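Local coordinates for protein particle-associated lyase (Acinetobacter bacteriophage AP22, PDB 4Y9V) that probably cleaves the capsular polysaccharide of Acinetobacter baumannii as a trimeric phage tailspike with a pectin lyase-like body, at residues 54-57 with 58-62. Numbering follows the deposited sequence. Where two conformers were deposited one is given.
Sequences MNIL and PSEDI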
loop_
_atom_site.group_PDB
_atom_site.type_symbol
_atom_site.label_atom_id
_atom_site.label_comp_id
_atom_site.label_asym_id
_atom_site.label_seq_id
_atom_site.Cartn_x
_atom_site.Cartn_y
_atom_site.Cartn_z
ATOM N N MET A 54 23.011 48.917 5.647
ATOM C CA MET A 54 21.814 49.560 6.104
ATOM C C MET A 54 21.900 50.066 7.553
ATOM O O MET A 54 20.966 50.673 8.068
ATOM C CB MET A 54 20.605 48.629 5.939
ATOM C CG MET A 54 20.316 48.335 4.487
ATOM S SD MET A 54 18.911 47.235 4.223
ATOM C CE MET A 54 17.575 48.250 4.836
ATOM N N ASN A 55 23.024 49.798 8.203
ATOM C CA ASN A 55 23.266 50.175 9.593
ATOM C C ASN A 55 22.157 49.694 10.518
ATOM O O ASN A 55 21.600 50.461 11.317
ATOM C CB ASN A 55 23.518 51.667 9.729
ATOM C CG ASN A 55 24.018 52.046 11.105
ATOM O OD1 ASN A 55 24.641 51.225 11.814
ATOM N ND2 ASN A 55 23.632 53.283 11.474
ATOM N N ILE A 56 21.866 48.410 10.408
ATOM C CA ILE A 56 20.926 47.706 11.261
ATOM C C ILE A 56 21.702 46.652 12.027
ATOM O O ILE A 56 22.406 45.820 11.415
ATOM C CB ILE A 56 19.757 47.087 10.454
ATOM C CG1 ILE A 56 18.973 48.111 9.715
ATOM C CG2 ILE A 56 18.899 46.204 11.371
ATOM C CD1 ILE A 56 18.193 49.055 10.538
ATOM N N LEU A 57 21.665 46.677 13.352
ATOM C CA LEU A 57 22.377 45.689 14.147
ATOM C C LEU A 57 21.667 44.340 14.037
ATOM O O LEU A 57 20.448 44.272 13.964
ATOM C CB LEU A 57 22.475 46.078 15.605
ATOM C CG LEU A 57 23.028 47.461 15.895
ATOM C CD1 LEU A 57 23.119 47.622 17.418
ATOM C CD2 LEU A 57 24.373 47.643 15.243
ATOM N N PRO A 58 22.407 43.235 14.142
ATOM C CA PRO A 58 21.762 41.914 14.087
ATOM C C PRO A 58 20.847 41.602 15.269
ATOM O O PRO A 58 20.174 40.581 15.244
ATOM C CB PRO A 58 22.939 40.942 14.007
ATOM C CG PRO A 58 24.130 41.687 13.701
ATOM C CD PRO A 58 23.855 43.126 14.064
ATOM N N SER A 59 20.850 42.446 16.300
ATOM C CA SER A 59 19.981 42.372 17.460
ATOM C C SER A 59 18.681 43.164 17.289
ATOM O O SER A 59 17.840 43.104 18.183
ATOM C CB SER A 59 20.717 42.862 18.681
ATOM O OG SER A 59 21.192 44.172 18.434
ATOM N N GLU A 60 18.546 43.940 16.226
ATOM C CA GLU A 60 17.406 44.814 15.984
ATOM C C GLU A 60 16.419 44.141 15.042
ATOM O O GLU A 60 16.727 43.142 14.406
ATOM C CB GLU A 60 17.886 46.156 15.388
ATOM C CG GLU A 60 18.663 46.966 16.426
ATOM C CD GLU A 60 19.280 48.223 15.893
ATOM O OE1 GLU A 60 19.702 48.358 14.703
ATOM O OE2 GLU A 60 19.559 49.056 16.814
ATOM N N ASP A 61 15.215 44.704 14.909
ATOM C CA ASP A 61 14.275 44.213 13.904
ATOM C C ASP A 61 14.906 44.313 12.513
ATOM O O ASP A 61 15.328 45.401 12.102
ATOM C CB ASP A 61 12.996 45.071 13.995
ATOM C CG ASP A 61 11.853 44.669 13.093
ATOM O OD1 ASP A 61 11.928 43.632 12.412
ATOM O OD2 ASP A 61 10.834 45.403 13.108
ATOM N N ILE A 62 14.953 43.196 11.801
ATOM C CA ILE A 62 15.535 43.145 10.481
ATOM C C ILE A 62 14.488 43.181 9.365
ATOM O O ILE A 62 14.840 42.990 8.207
ATOM C CB ILE A 62 16.476 41.934 10.302
ATOM C CG1 ILE A 62 15.711 40.606 10.250
ATOM C CG2 ILE A 62 17.588 41.940 11.337
ATOM C CD1 ILE A 62 16.524 39.455 9.689
HETATM O O HOH W 1 21.052 50.652 14.021
#
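Glu60 reaches back over the turn that precedes it to bind the backbone NH of Leu57, while its own NH closes that turn. Residues Leu57 to Glu60 form a type I beta turn, with Glu60 N donating to Leu57 O at 3.0 Å. Pro58 suits the second position because its ring already fixes phi near the value needed there. From CB, which lies beside Leu57 O and near CG2 of Ile56, the glutamate turns toward its own backbone N (chi1 -69°) and then runs extended. That course carries CG past CB of Leu57 and brings CD alongside CG of the same leucine. At the tip, Glu60 OE1 accepts the nearly straight bond from Leu57 N, at 2.9 Å, the donor standing well above the carboxylate plane. A water 2.7 Å from Glu60 OE1 gives it a second hydrogen and also donates to Asn55 O, tying the carboxylate to Asn55, just beyond the end of helix 47-54. Glu60 OE2 lies 3.9 Å from Leu57 CD1, so the leucine flanks the acid with hydrocarbon. Glutamate has the length to span the turn, and the two donors on OE1 would probably favour its charged form. CG2 of Ile56 lies 3.7 Å from Asp61 O and only loosely approaches CG2 of Ile62.

Residues 55-62 link helix 47-54 to helix 63-71 near the N-terminal end of the chain. Asn55 closes the first in a Schellman motif; asparagine adopts the required left-handed conformation more readily than most non-glycine residues. Ile62 takes the N-cap position of the second. Branched and apolar, Ile56 packs on Leu51 and Val65, one from each helix, whereas Ile62 rests on Leu47 and Leu51 and is joined to Ile85 of strand 83-85 by backbone hydrogen bonding.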